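Local structure of putative O-GlcNAcase nagJ (Clostridium perfringens, 6PV5) at residues Lys411-Ala416 with Gly602-Ile607; Gly418-Leu423 with Thr449-Asp454. The protein is a family 84 glycoside hydrolase that probably removes terminal N-acetylhexosamine residues from glycans, represented here by its N-terminal, catalytic and post-catalytic helical regions. All coordinates share one frame; numbering follows the deposited sequence.

Contacts 1 and 2 both start from the long connection that leaves strand 399-403, the seventh of the catalytic (beta/alpha)8 barrel, and returns as strand 431-436, the eighth. Its earlier part, Lys411-Ala416, reaches outward to the linker between helices 583-601 and 612-619 of the helical region (contact 1). A single residue separates it from Gly418-Leu423, which turns back into the barrel domain and packs on helix 446-457 (contact 2). The two centres are about 21 Å apart, and contact 2 is fully buried about 6 Å from the centre of the chain, against about 21 Å for contact 1. Both lie away from Asp305, the predicted proton donor.

Contact 1 (Lys411-Ala416 with Gly602-Ile607); sequences KEDKMA and GIKATI
Lys604 is the first residue of Gly602-Ile607 to meet the 411-416 loop, and it does so with its aliphatic chain. CG and CE run past the carboxylate of Asp413 at about a right angle, with Lys604 CE 3.7 Å from Asp413 OD1. The chain bends at its last torsion (chi4 51°), and Lys604 NZ remains 4.4 Å from Asp413 OD1, too far for a salt bridge, so any attraction is probably weak. The carbonyl oxygen of Lys604 lies against Asp413 CB at 3.6 Å.

Ala605 turns its methyl away, onto His557 of helix 548-579, and brings its CA to the Asp413 carbonyl. This is a junction between two domains: the loop between the last two strands of the catalytic barrel, here a type I beta turn from Lys411 to Lys414, meets the linker joining helices 583-601 and 612-619 of the post-catalytic helical region.

At Thr606 the backbones bond directly. Thr606 N donates to Asp413 O at 2.8 Å, nearly straight (168°) but from above the carbonyl plane; the same oxygen is hydrogen-bonded to His557 NE2. Thr606 OG1 rests 3.6 Å from Asp413 CB. One water accepts from Met415 N and donates to Thr606 O, while Lys414 extends past that carbonyl until its NZ forms a salt bridge with Asp499.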
loop_
_atom_site.group_PDB
_atom_site.type_symbol
_atom_site.label_atom_id
_atom_site.label_comp_id
_atom_site.label_asym_id
_atom_site.label_seq_id
_atom_site.Cartn_x
_atom_site.Cartn_y
_atom_site.Cartn_z
ATOM N N LYS A 411 -16.197 -4.160 6.725
ATOM C CA LYS A 411 -16.948 -4.952 5.755
ATOM C C LYS A 411 -16.160 -6.219 5.422
ATOM O O LYS A 411 -15.669 -6.407 4.302
ATOM C CB LYS A 411 -17.240 -4.154 4.475
ATOM C CG LYS A 411 -18.342 -4.779 3.614
ATOM C CD LYS A 411 -18.302 -4.432 2.122
ATOM C CE LYS A 411 -18.081 -2.969 1.780
ATOM N NZ LYS A 411 -19.140 -2.086 2.315
ATOM N N GLU A 412 -16.008 -7.074 6.430
ATOM C CA GLU A 412 -14.890 -7.997 6.447
ATOM C C GLU A 412 -15.110 -9.168 5.485
ATOM O O GLU A 412 -14.164 -9.882 5.221
ATOM C CB GLU A 412 -14.605 -8.472 7.876
ATOM C CG GLU A 412 -15.893 -8.815 8.616
ATOM C CD GLU A 412 -15.764 -9.730 9.827
ATOM O OE1 GLU A 412 -14.633 -9.882 10.331
ATOM O OE2 GLU A 412 -16.804 -10.291 10.267
ATOM N N ASP A 413 -16.331 -9.342 4.966
ATOM C CA ASP A 413 -16.631 -10.455 4.067
ATOM C C ASP A 413 -16.310 -10.098 2.622
ATOM O O ASP A 413 -16.370 -10.966 1.752
ATOM C CB ASP A 413 -18.112 -10.847 4.112
ATOM C CG ASP A 413 -18.528 -11.351 5.486
ATOM O OD1 ASP A 413 -17.751 -12.129 6.085
ATOM O OD2 ASP A 413 -19.599 -10.921 5.965
ATOM N N LYS A 414 -15.981 -8.829 2.364
ATOM C CA LYS A 414 -15.525 -8.463 1.026
ATOM C C LYS A 414 -14.032 -8.130 1.047
ATOM O O LYS A 414 -13.624 -7.285 1.836
ATOM C CB LYS A 414 -16.318 -7.258 0.509
ATOM C CG LYS A 414 -15.994 -6.926 -0.934
ATOM C CD LYS A 414 -16.989 -6.033 -1.649
ATOM C CE LYS A 414 -16.660 -5.982 -3.137
ATOM N NZ LYS A 414 -17.575 -5.062 -3.866
ATOM N N MET A 415 -13.241 -8.744 0.148
ATOM C CA MET A 415 -11.832 -8.416 -0.001
ATOM C C MET A 415 -11.679 -7.196 -0.917
ATOM O O MET A 415 -12.300 -7.128 -1.971
ATOM C CB MET A 415 -11.023 -9.564 -0.618
ATOM C CG MET A 415 -11.061 -10.881 0.151
ATOM S SD MET A 415 -10.384 -10.700 1.827
ATOM C CE MET A 415 -9.798 -12.355 2.185
ATOM N N ALA A 416 -10.798 -6.258 -0.530
ATOM C CA ALA A 416 -10.441 -5.142 -1.398
ATOM C C ALA A 416 -9.181 -5.536 -2.152
ATOM O O ALA A 416 -8.124 -5.703 -1.542
ATOM C CB ALA A 416 -10.233 -3.892 -0.571
ATOM N N GLY A 602 -26.181 -18.648 0.370
ATOM C CA GLY A 602 -25.710 -19.491 1.450
ATOM C C GLY A 602 -24.240 -19.254 1.794
ATOM O O GLY A 602 -23.730 -19.855 2.741
ATOM N N ILE A 603 -23.546 -18.423 1.001
ATOM C CA ILE A 603 -22.114 -18.267 1.210
ATOM C C ILE A 603 -21.845 -16.858 1.744
ATOM O O ILE A 603 -22.311 -15.866 1.175
ATOM C CB ILE A 603 -21.295 -18.617 -0.050
ATOM C CG1 ILE A 603 -21.564 -20.049 -0.525
ATOM C CG2 ILE A 603 -19.808 -18.376 0.195
ATOM C CD1 ILE A 603 -20.749 -20.459 -1.737
ATOM N N LYS A 604 -21.106 -16.808 2.857
ATOM C CA LYS A 604 -20.879 -15.599 3.644
ATOM C C LYS A 604 -20.120 -14.539 2.826
ATOM O O LYS A 604 -20.418 -13.343 2.870
ATOM C CB LYS A 604 -20.095 -16.036 4.886
ATOM C CG LYS A 604 -20.118 -15.098 6.079
ATOM C CD LYS A 604 -19.263 -15.639 7.212
ATOM C CE LYS A 604 -19.132 -14.674 8.371
ATOM N NZ LYS A 604 -20.456 -14.174 8.821
ATOM N N ALA A 605 -19.123 -14.994 2.074
ATOM C CA ALA A 605 -18.212 -14.161 1.306
ATOM C C ALA A 605 -18.995 -13.241 0.368
ATOM O O ALA A 605 -20.027 -13.641 -0.152
ATOM C CB ALA A 605 -17.266 -15.077 0.576
ATOM N N THR A 606 -18.526 -11.988 0.220
ATOM C CA THR A 606 -19.151 -10.974 -0.610
ATOM C C THR A 606 -18.255 -10.684 -1.810
ATOM O O THR A 606 -17.088 -10.349 -1.658
ATOM C CB THR A 606 -19.451 -9.712 0.212
ATOM O OG1 THR A 606 -20.269 -10.109 1.311
ATOM C CG2 THR A 606 -20.182 -8.627 -0.544
ATOM N N ILE A 607 -18.798 -10.850 -3.020
ATOM C CA ILE A 607 -18.039 -10.583 -4.231
ATOM C C ILE A 607 -19.037 -10.317 -5.359
ATOM O O ILE A 607 -20.085 -10.954 -5.382
ATOM C CB ILE A 607 -17.051 -11.711 -4.580
ATOM C CG1 ILE A 607 -16.210 -11.287 -5.790
ATOM C CG2 ILE A 607 -17.773 -13.023 -4.857
ATOM C CD1 ILE A 607 -14.812 -11.791 -5.799
HETATM O O HOH W 1 -14.263 -10.125 -2.111
#

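Contact 2 (Gly418-Leu423 with Thr449-Asp454)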
loop_
_atom_site.group_PDB
_atom_site.type_symbol
_atom_site.label_atom_id
_atom_site.label_comp_id
_atom_site.label_asym_id
_atom_site.label_seq_id
_atom_site.Cartn_x
_atom_site.Cartn_y
_atom_site.Cartn_z
ATOM N N GLY A 418 -8.368 -3.952 -5.254
ATOM C CA GLY A 418 -8.154 -2.962 -6.303
ATOM C C GLY A 418 -6.965 -2.020 -6.085
ATOM O O GLY A 418 -6.314 -2.025 -5.035
ATOM N N PRO A 419 -6.670 -1.131 -7.066
ATOM C CA PRO A 419 -5.606 -0.139 -6.910
ATOM C C PRO A 419 -6.065 1.020 -6.031
ATOM O O PRO A 419 -7.262 1.313 -5.931
ATOM C CB PRO A 419 -5.372 0.342 -8.353
ATOM C CG PRO A 419 -6.752 0.234 -8.976
ATOM C CD PRO A 419 -7.341 -1.036 -8.377
ATOM N N ILE A 420 -5.093 1.658 -5.368
ATOM C CA ILE A 420 -5.288 2.984 -4.786
ATOM C C ILE A 420 -5.936 3.870 -5.847
ATOM O O ILE A 420 -5.460 3.965 -6.963
ATOM C CB ILE A 420 -3.923 3.551 -4.349
ATOM C CG1 ILE A 420 -3.208 2.635 -3.344
ATOM C CG2 ILE A 420 -4.068 4.981 -3.837
ATOM C CD1 ILE A 420 -4.033 2.199 -2.143
ATOM N N TYR A 421 -7.038 4.518 -5.514
ATOM C CA TYR A 421 -7.874 5.069 -6.570
ATOM C C TYR A 421 -8.385 6.442 -6.147
ATOM O O TYR A 421 -8.740 6.615 -4.980
ATOM C CB TYR A 421 -9.058 4.118 -6.807
ATOM C CG TYR A 421 -9.820 4.341 -8.090
ATOM C CD1 TYR A 421 -9.340 3.881 -9.308
ATOM C CD2 TYR A 421 -11.034 5.011 -8.081
ATOM C CE1 TYR A 421 -10.051 4.066 -10.491
ATOM C CE2 TYR A 421 -11.753 5.223 -9.248
ATOM C CZ TYR A 421 -11.253 4.749 -10.449
ATOM O OH TYR A 421 -11.974 4.957 -11.582
ATOM N N ASP A 422 -8.413 7.399 -7.095
ATOM C CA ASP A 422 -9.027 8.714 -6.905
ATOM C C ASP A 422 -8.218 9.536 -5.899
ATOM O O ASP A 422 -8.766 10.381 -5.209
ATOM C CB ASP A 422 -10.457 8.631 -6.356
ATOM C CG ASP A 422 -11.565 8.370 -7.371
ATOM O OD1 ASP A 422 -11.333 8.637 -8.578
ATOM O OD2 ASP A 422 -12.674 7.914 -6.930
ATOM N N LEU A 423 -6.918 9.277 -5.779
ATOM C CA LEU A 423 -6.089 10.186 -4.998
ATOM C C LEU A 423 -5.433 11.190 -5.947
ATOM O O LEU A 423 -4.900 10.817 -6.983
ATOM C CB LEU A 423 -5.032 9.404 -4.222
ATOM C CG LEU A 423 -5.532 8.463 -3.118
ATOM C CD1 LEU A 423 -4.353 8.051 -2.247
ATOM C CD2 LEU A 423 -6.637 9.087 -2.266
ATOM N N THR A 449 -1.728 -2.652 -1.634
ATOM C CA THR A 449 -0.565 -2.063 -0.991
ATOM C C THR A 449 0.534 -1.717 -2.006
ATOM O O THR A 449 1.182 -0.676 -1.881
ATOM C CB THR A 449 -0.038 -2.928 0.156
ATOM O OG1 THR A 449 -1.126 -3.182 1.040
ATOM C CG2 THR A 449 1.027 -2.216 0.958
ATOM N N LEU A 450 0.756 -2.583 -2.995
ATOM C CA LEU A 450 1.803 -2.330 -3.969
ATOM C C LEU A 450 1.423 -1.157 -4.873
ATOM O O LEU A 450 2.309 -0.417 -5.300
ATOM C CB LEU A 450 2.057 -3.580 -4.816
ATOM C CG LEU A 450 2.802 -4.713 -4.117
ATOM C CD1 LEU A 450 2.735 -5.974 -4.964
ATOM C CD2 LEU A 450 4.256 -4.322 -3.860
ATOM N N THR A 451 0.129 -1.015 -5.206
ATOM C CA THR A 451 -0.280 0.135 -6.004
ATOM C C THR A 451 -0.044 1.386 -5.162
ATOM O O THR A 451 0.304 2.434 -5.705
ATOM C CB THR A 451 -1.702 0.029 -6.587
ATOM O OG1 THR A 451 -2.653 0.041 -5.521
ATOM C CG2 THR A 451 -1.929 -1.197 -7.448
ATOM N N GLY A 452 -0.223 1.240 -3.844
ATOM C CA GLY A 452 0.076 2.288 -2.884
ATOM C C GLY A 452 1.564 2.666 -2.882
ATOM O O GLY A 452 1.906 3.840 -2.734
ATOM N N ALA A 453 2.442 1.662 -3.035
ATOM C CA ALA A 453 3.884 1.888 -3.131
ATOM C C ALA A 453 4.202 2.711 -4.377
ATOM O O ALA A 453 5.086 3.564 -4.349
ATOM C CB ALA A 453 4.636 0.578 -3.166
ATOM N N ASP A 454 3.490 2.414 -5.465
ATOM C CA ASP A 454 3.711 3.035 -6.760
ATOM C C ASP A 454 3.257 4.499 -6.719
ATOM O O ASP A 454 3.930 5.387 -7.248
ATOM C CB ASP A 454 3.047 2.202 -7.857
ATOM C CG ASP A 454 3.348 2.658 -9.271
ATOM O OD1 ASP A 454 4.481 3.099 -9.517
ATOM O OD2 ASP A 454 2.446 2.565 -10.119
#
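Thr451 reaches from helix 446-457 to the backbone of Pro419 and Ile420, and its three side-chain atoms beyond CA all touch that loop. CB comes first, 3.9 Å from Pro419 CA. From there the side chain forks. The methyl CG2 meets the CA-CB corner of the proline ring, 3.9 Å from Pro419 CB, in a nonpolar contact that Trp468 of helix 464-476 and Tyr462 extend around the ring. The hydroxyl takes the other branch, set between the backbone N and the carbonyl carbon (chi1 66°). There OG1 accepts a hydrogen bond from Ile420 N at 2.9 Å, with an N-H...O angle of 163°, and it is also hydrogen-bonded to Ser448 O one turn back in its own helix. The buried hydroxyl thus ties an irregular piece of chain to the side of a helix.

In the (beta/alpha)8 barrel of the catalytic domain, this joins the connection between the seventh and eighth strands to the helix that follows the eighth. Ser448 bridges the same two elements, its OG hydrogen-bonded to Gly418 O.

Next along the helix is Gly452, whose bare backbone takes the side chain of Ile420. CG1 stands beside the Ile420 backbone N (chi1 -58°), which directs this branch at the helix: Ile420 CG1 sits 3.3 Å from Gly452 CA, a closer approach than usual for two carbons. The Ile420 side chain also packs against Trp403 and Phe434, residues of the last two barrel strands.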